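Carboxylesterase (Ferroplasma acidiphilum, PDB 3WJ2) probably hydrolyses carboxylic ester bonds as an esterase of the alpha/beta-hydrolase fold. Local coordinates at residues S40-I50 against E93-K104. Sequence-based numbering, arbitrary orientation.
Sequences SLSSRGAPVEI and ETYDNYCRFLAK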
ATOM      1  N   SER B  40     -11.205  30.904   8.967  1.00 27.96           N
ATOM      2  CA  SER B  40     -12.079  30.364   7.952  1.00 26.64           C
ATOM      3  C   SER B  40     -13.094  31.394   7.403  1.00 26.23           C
ATOM      4  O   SER B  40     -13.263  31.516   6.175  1.00 27.73           O
ATOM      5  CB  SER B  40     -12.761  29.056   8.470  1.00 26.58           C
ATOM      6  OG  SER B  40     -13.839  28.781   7.615  1.00 34.21           O
ATOM      7  N   LEU B  41     -13.760  32.133   8.278  1.00 27.19           N
ATOM      8  CA  LEU B  41     -14.764  33.107   7.800  1.00 26.99           C
ATOM      9  C   LEU B  41     -14.085  34.232   6.974  1.00 29.15           C
ATOM     10  O   LEU B  41     -14.669  34.704   5.963  1.00 30.38           O
ATOM     11  CB  LEU B  41     -15.608  33.700   8.952  1.00 26.70           C
ATOM     12  CG  LEU B  41     -16.416  32.660   9.743  1.00 29.44           C
ATOM     13  CD1 LEU B  41     -17.024  33.273  10.989  1.00 28.16           C
ATOM     14  CD2 LEU B  41     -17.474  32.167   8.799  1.00 22.11           C
ATOM     15  N   SER B  42     -12.896  34.634   7.416  1.00 30.69           N
ATOM     16  CA  SER B  42     -12.131  35.758   6.742  1.00 33.05           C
ATOM     17  C   SER B  42     -11.730  35.438   5.313  1.00 34.04           C
ATOM     18  O   SER B  42     -11.482  36.351   4.519  1.00 33.42           O
ATOM     19  CB  SER B  42     -10.878  36.085   7.520  1.00 32.92           C
ATOM     20  OG  SER B  42     -11.261  36.816   8.664  1.00 39.32           O
ATOM     21  N   SER B  43     -11.591  34.151   4.990  1.00 35.72           N
ATOM     22  CA  SER B  43     -10.913  33.772   3.774  1.00 35.94           C
ATOM     23  C   SER B  43     -11.832  33.048   2.847  1.00 35.15           C
ATOM     24  O   SER B  43     -11.407  32.629   1.799  1.00 35.21           O
ATOM     25  CB  SER B  43      -9.723  32.862   4.099  1.00 35.89           C
ATOM     26  OG  SER B  43     -10.219  31.559   4.467  1.00 36.55           O
ATOM     27  N   ARG B  44     -13.102  32.893   3.221  1.00 35.30           N
ATOM     28  CA  ARG B  44     -14.045  32.124   2.393  1.00 35.06           C
ATOM     29  C   ARG B  44     -14.487  32.878   1.152  1.00 35.89           C
ATOM     30  O   ARG B  44     -14.438  34.112   1.132  1.00 34.18           O
ATOM     31  CB  ARG B  44     -15.320  31.796   3.187  1.00 35.97           C
ATOM     32  CG  ARG B  44     -16.240  32.975   3.374  1.00 36.83           C
ATOM     33  CD  ARG B  44     -17.519  32.564   4.075  1.00 38.99           C
ATOM     34  NE  ARG B  44     -17.997  33.642   4.926  1.00 42.01           N
ATOM     35  CZ  ARG B  44     -19.048  33.549   5.750  1.00 47.74           C
ATOM     36  NH1 ARG B  44     -19.795  32.436   5.830  1.00 42.75           N
ATOM     37  NH2 ARG B  44     -19.366  34.586   6.518  1.00 48.96           N
ATOM     38  N   GLY B  45     -15.016  32.113   0.194  1.00 35.26           N
ATOM     39  CA  GLY B  45     -15.521  32.611  -1.058  1.00 33.87           C
ATOM     40  C   GLY B  45     -16.977  33.021  -1.044  1.00 33.29           C
ATOM     41  O   GLY B  45     -17.627  33.097   0.025  1.00 30.31           O
ATOM     42  N   ALA B  46     -17.477  33.239  -2.271  1.00 32.80           N
ATOM     43  CA  ALA B  46     -18.858  33.653  -2.542  1.00 32.02           C
ATOM     44  C   ALA B  46     -19.790  32.511  -2.237  1.00 30.33           C
ATOM     45  O   ALA B  46     -19.555  31.427  -2.801  1.00 29.30           O
ATOM     46  CB  ALA B  46     -19.009  33.966  -4.031  1.00 33.67           C
ATOM     47  N   PRO B  47     -20.875  32.737  -1.451  1.00 28.10           N
ATOM     48  CA  PRO B  47     -21.860  31.642  -1.200  1.00 27.34           C
ATOM     49  C   PRO B  47     -22.813  31.416  -2.366  1.00 26.91           C
ATOM     50  O   PRO B  47     -23.139  32.366  -3.155  1.00 26.98           O
ATOM     51  CB  PRO B  47     -22.656  32.118   0.019  1.00 27.52           C
ATOM     52  CG  PRO B  47     -22.616  33.605  -0.033  1.00 29.80           C
ATOM     53  CD  PRO B  47     -21.273  33.959  -0.714  1.00 29.03           C
ATOM     54  N   VAL B  48     -23.187  30.148  -2.555  1.00 23.59           N
ATOM     55  CA  VAL B  48     -24.184  29.750  -3.524  1.00 22.41           C
ATOM     56  C   VAL B  48     -25.590  30.131  -3.020  1.00 23.86           C
ATOM     57  O   VAL B  48     -25.842  30.069  -1.800  1.00 22.53           O
ATOM     58  CB  VAL B  48     -24.069  28.208  -3.828  1.00 26.08           C
ATOM     59  CG1 VAL B  48     -25.316  27.657  -4.465  1.00 28.67           C
ATOM     60  CG2 VAL B  48     -22.837  27.978  -4.684  1.00 27.04           C
ATOM     61  N   GLU B  49     -26.410  30.644  -3.949  1.00 24.13           N
ATOM     62  CA  GLU B  49     -27.792  31.064  -3.658  1.00 24.85           C
ATOM     63  C   GLU B  49     -28.672  29.909  -3.389  1.00 22.97           C
ATOM     64  O   GLU B  49     -28.705  28.906  -4.133  1.00 24.07           O
ATOM     65  CB  GLU B  49     -28.386  31.944  -4.797  1.00 27.37           C
ATOM     66  CG  GLU B  49     -27.639  33.270  -4.820  1.00 34.69           C
ATOM     67  CD  GLU B  49     -27.618  34.022  -3.449  1.00 46.46           C
ATOM     68  OE1 GLU B  49     -28.707  34.251  -2.823  1.00 50.08           O
ATOM     69  OE2 GLU B  49     -26.501  34.402  -3.005  1.00 50.20           O
ATOM     70  N   ILE B  50     -29.423  30.041  -2.286  1.00 22.28           N
ATOM     71  CA  ILE B  50     -30.408  29.056  -1.940  1.00 22.38           C
ATOM     72  C   ILE B  50     -31.796  29.686  -1.723  1.00 23.10           C
ATOM     73  O   ILE B  50     -31.887  30.676  -1.008  1.00 25.53           O
ATOM     74  CB  ILE B  50     -30.001  28.320  -0.589  1.00 21.24           C
ATOM     75  CG1 ILE B  50     -28.664  27.583  -0.836  1.00 23.26           C
ATOM     76  CG2 ILE B  50     -31.124  27.353  -0.119  1.00 20.77           C
ATOM     77  CD1 ILE B  50     -28.803  26.463  -1.823  1.00 21.50           C
ATOM     78  N   GLU B  93     -21.822  28.981  10.938  1.00 14.41           N
ATOM     79  CA  GLU B  93     -21.327  30.006  10.056  1.00 15.21           C
ATOM     80  C   GLU B  93     -20.122  29.549   9.288  1.00 15.17           C
ATOM     81  O   GLU B  93     -20.110  29.836   8.071  1.00 16.39           O
ATOM     82  CB  GLU B  93     -20.974  31.333  10.795  1.00 16.96           C
ATOM     83  CG  GLU B  93     -22.214  31.957  11.538  1.00 24.31           C
ATOM     84  CD  GLU B  93     -23.452  32.225  10.678  1.00 28.91           C
ATOM     85  OE1 GLU B  93     -23.390  32.340   9.441  1.00 32.96           O
ATOM     86  OE2 GLU B  93     -24.554  32.240  11.282  1.00 36.72           O
ATOM     87  N   THR B  94     -19.206  28.767   9.910  1.00 13.37           N
ATOM     88  CA  THR B  94     -18.019  28.428   9.120  1.00 15.66           C
ATOM     89  C   THR B  94     -18.377  27.368   8.033  1.00 15.45           C
ATOM     90  O   THR B  94     -17.664  27.222   7.023  1.00 16.95           O
ATOM     91  CB  THR B  94     -16.859  27.956   9.920  1.00 15.04           C
ATOM     92  OG1 THR B  94     -17.176  26.691  10.576  1.00 15.68           O
ATOM     93  CG2 THR B  94     -16.494  28.902  11.051  1.00 17.20           C
ATOM     94  N   TYR B  95     -19.458  26.600   8.302  1.00 12.95           N
ATOM     95  CA  TYR B  95     -19.922  25.629   7.345  1.00 12.17           C
ATOM     96  C   TYR B  95     -20.947  26.169   6.389  1.00 13.24           C
ATOM     97  O   TYR B  95     -21.417  25.405   5.594  1.00 14.57           O
ATOM     98  CB  TYR B  95     -20.502  24.319   8.136  1.00 11.15           C
ATOM     99  CG  TYR B  95     -19.297  23.380   8.383  1.00  9.82           C
ATOM    100  CD1 TYR B  95     -18.308  23.718   9.276  1.00 12.50           C
ATOM    101  CD2 TYR B  95     -19.232  22.141   7.670  1.00 10.84           C
ATOM    102  CE1 TYR B  95     -17.136  22.830   9.477  1.00 11.31           C
ATOM    103  CE2 TYR B  95     -18.133  21.327   7.910  1.00  9.99           C
ATOM    104  CZ  TYR B  95     -17.119  21.670   8.732  1.00  9.87           C
ATOM    105  OH  TYR B  95     -16.036  20.851   8.906  1.00 13.42           O
ATOM    106  N   ASP B  96     -21.331  27.448   6.459  1.00 13.48           N
ATOM    107  CA  ASP B  96     -22.470  27.812   5.703  1.00 14.05           C
ATOM    108  C   ASP B  96     -22.284  27.722   4.156  1.00 11.06           C
ATOM    109  O   ASP B  96     -23.196  27.278   3.435  1.00 12.53           O
ATOM    110  CB  ASP B  96     -22.760  29.296   6.151  1.00 14.34           C
ATOM    111  CG  ASP B  96     -24.110  29.814   5.611  1.00 14.67           C
ATOM    112  OD1 ASP B  96     -25.206  29.433   6.106  1.00 17.78           O
ATOM    113  OD2 ASP B  96     -24.004  30.553   4.572  1.00 18.29           O
ATOM    114  N   ASN B  97     -21.114  28.108   3.633  1.00 14.65           N
ATOM    115  CA  ASN B  97     -20.878  28.039   2.180  1.00 14.24           C
ATOM    116  C   ASN B  97     -21.015  26.512   1.750  1.00 11.97           C
ATOM    117  O   ASN B  97     -21.699  26.240   0.774  1.00 13.38           O
ATOM    118  CB  ASN B  97     -19.499  28.504   1.753  1.00 15.57           C
ATOM    119  CG  ASN B  97     -19.420  30.045   1.628  1.00 19.78           C
ATOM    120  OD1 ASN B  97     -20.314  30.757   2.147  1.00 22.24           O
ATOM    121  ND2 ASN B  97     -18.399  30.524   0.979  1.00 24.12           N
ATOM    122  N   TYR B  98     -20.434  25.630   2.570  1.00 15.10           N
ATOM    123  CA  TYR B  98     -20.451  24.216   2.213  1.00 13.73           C
ATOM    124  C   TYR B  98     -21.875  23.607   2.287  1.00 11.47           C
ATOM    125  O   TYR B  98     -22.331  22.904   1.397  1.00 13.34           O
ATOM    126  CB  TYR B  98     -19.504  23.508   3.152  1.00 10.90           C
ATOM    127  CG  TYR B  98     -19.556  21.965   3.061  1.00 11.21           C
ATOM    128  CD1 TYR B  98     -18.827  21.290   2.089  1.00 12.36           C
ATOM    129  CD2 TYR B  98     -20.149  21.335   4.124  1.00 13.50           C
ATOM    130  CE1 TYR B  98     -18.925  19.842   2.062  1.00 13.18           C
ATOM    131  CE2 TYR B  98     -20.210  19.972   4.127  1.00 12.59           C
ATOM    132  CZ  TYR B  98     -19.557  19.306   3.164  1.00 14.01           C
ATOM    133  OH  TYR B  98     -19.512  17.908   3.141  1.00 15.48           O
ATOM    134  N   CYS B  99     -22.630  23.919   3.360  1.00 11.32           N
ATOM    135  CA  CYS B  99     -23.975  23.434   3.469  1.00 12.00           C
ATOM    136  C   CYS B  99     -24.916  23.919   2.376  1.00 13.94           C
ATOM    137  O   CYS B  99     -25.720  23.210   1.868  1.00 13.12           O
ATOM    138  CB  CYS B  99     -24.528  23.719   4.850  1.00 13.39           C
ATOM    139  SG  CYS B  99     -23.790  22.539   6.080  1.00 16.95           S
ATOM    140  N   ARG B 100     -24.748  25.215   2.038  1.00 15.83           N
ATOM    141  CA  ARG B 100     -25.418  25.710   0.833  1.00 17.14           C
ATOM    142  C   ARG B 100     -25.131  24.895  -0.441  1.00 15.30           C
ATOM    143  O   ARG B 100     -26.054  24.542  -1.144  1.00 15.76           O
ATOM    144  CB  ARG B 100     -25.018  27.178   0.598  1.00 16.45           C
ATOM    145  CG  ARG B 100     -25.695  28.163   1.629  1.00 17.12           C
ATOM    146  CD  ARG B 100     -24.933  29.438   1.426  1.00 18.33           C
ATOM    147  NE  ARG B 100     -25.525  30.537   2.200  1.00 18.04           N
ATOM    148  CZ  ARG B 100     -26.443  31.396   1.736  1.00 25.18           C
ATOM    149  NH1 ARG B 100     -26.942  31.344   0.488  1.00 20.51           N
ATOM    150  NH2 ARG B 100     -26.898  32.338   2.580  1.00 23.00           N
ATOM    151  N   PHE B 101     -23.853  24.564  -0.666  1.00 14.00           N
ATOM    152  CA  PHE B 101     -23.503  23.750  -1.791  1.00 13.44           C
ATOM    153  C   PHE B 101     -24.093  22.358  -1.731  1.00 13.23           C
ATOM    154  O   PHE B 101     -24.609  21.879  -2.715  1.00 13.71           O
ATOM    155  CB  PHE B 101     -21.959  23.708  -1.862  1.00 15.40           C
ATOM    156  CG  PHE B 101     -21.432  22.942  -3.070  1.00 17.57           C
ATOM    157  CD1 PHE B 101     -21.539  23.507  -4.358  1.00 22.07           C
ATOM    158  CD2 PHE B 101     -20.852  21.688  -2.951  1.00 23.65           C
ATOM    159  CE1 PHE B 101     -21.031  22.867  -5.466  1.00 24.45           C
ATOM    160  CE2 PHE B 101     -20.379  21.015  -4.089  1.00 21.60           C
ATOM    161  CZ  PHE B 101     -20.461  21.619  -5.345  1.00 19.25           C
ATOM    162  N   LEU B 102     -24.055  21.731  -0.550  1.00 11.37           N
ATOM    163  CA  LEU B 102     -24.780  20.475  -0.484  1.00 13.02           C
ATOM    164  C   LEU B 102     -26.236  20.590  -0.760  1.00 13.60           C
ATOM    165  O   LEU B 102     -26.785  19.688  -1.329  1.00 13.55           O
ATOM    166  CB  LEU B 102     -24.661  19.878   0.921  1.00 13.30           C
ATOM    167  CG  LEU B 102     -23.270  19.470   1.382  1.00 14.63           C
ATOM    168  CD1 LEU B 102     -23.368  18.847   2.878  1.00 15.83           C
ATOM    169  CD2 LEU B 102     -22.617  18.450   0.480  1.00 16.50           C
ATOM    170  N   ALA B 103     -26.911  21.634  -0.262  1.00 14.29           N
ATOM    171  CA  ALA B 103     -28.297  21.801  -0.587  1.00 16.50           C
ATOM    172  C   ALA B 103     -28.594  22.007  -2.081  1.00 15.79           C
ATOM    173  O   ALA B 103     -29.506  21.392  -2.584  1.00 16.09           O
ATOM    174  CB  ALA B 103     -28.836  22.974   0.274  1.00 14.13           C
ATOM    175  N   LYS B 104     -27.725  22.798  -2.721  1.00 17.06           N
ATOM    176  CA  LYS B 104     -27.921  23.111  -4.138  1.00 16.28           C
ATOM    177  C   LYS B 104     -27.730  21.819  -4.972  1.00 16.81           C
ATOM    178  O   LYS B 104     -28.553  21.460  -5.819  1.00 19.11           O
ATOM    179  CB  LYS B 104     -27.009  24.206  -4.563  1.00 20.03           C
ATOM    180  CG  LYS B 104     -27.241  24.631  -6.041  1.00 24.01           C
ATOM    181  CD  LYS B 104     -27.472  26.191  -6.239  1.00 31.93           C
ATOM    182  CE  LYS B 104     -28.928  26.620  -6.565  1.00 36.95           C
ATOM    183  NZ  LYS B 104     -29.129  28.094  -6.478  1.00 37.69           N
TER
HETATM  184  O   HOH W   1     -15.898  29.307   6.377  1.00 29.94           O
HETATM  185  O   HOH W   2     -19.098  29.706   5.305  1.00 21.92           O
HETATM  186  O   HOH W   3     -21.727  28.195  -1.139  1.00 23.14           O
HETATM  187  O   HOH W   4     -29.214  32.681  -0.689  1.00 26.64           O
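Arg100 extends from helix 96-106 to the backbone of 45-50 with its chain straight from CG to NE, and its guanidinium has partners over one face and along its edge. Pro47 CB sits over one face, an apolar cover that leaves the polar edge to other partners. At that edge, NH1 gives a hydrogen bond of 2.8 Å to Val48 O, with the acceptor close to the guanidinium plane, and also donates to a water shared by Ile50 N and Glu49 OE1. NE turns back one helical turn to Asp96 OD2, a 2.8 Å salt bridge on the syn side of the carboxylate that helps fix the rotation of the group; Asp96 OD1 in turn holds Arg68 and Tyr70. With an alanine at this point, Val48 O is likely to lose its direct donor and Asp96 OD2 its salt-bridge mate. Asn97, its CG anti to the carbonyl carbon (chi1 -82°), sends ND2 to Gly45 O at 2.9 Å; the donor stands above the carbonyl plane, although the oxygen lies in the amide plane. ND2 also reaches Glu288. The short amide serves where the chain runs close, the long arginine further along. In this alpha/beta-hydrolase fold, helix 96-106 is the helix of the beta-alpha-beta crossover from strand 78-82 to strand 109-113, and the irregular chain 44-50 runs over its outer side, carrying helix 29-43 to edge strand 52-60. Ile50 supplies the apolar end: CD1 packs on Ala103 CB at 4.1 Å, where a small residue leaves room, while CG1 crosses the aliphatic part of Arg100. Near the start of the helix, Leu41 CD2 covers the centre of one face of the Arg44 guanidinium. Leu41 CG meets Thr94 CG2 at 4.0 Å, the Leu41 and Thr94 side chains crossing at about a right angle. Arg44 NH1 donates to a water that also bonds Glu93 O and Asn97 N.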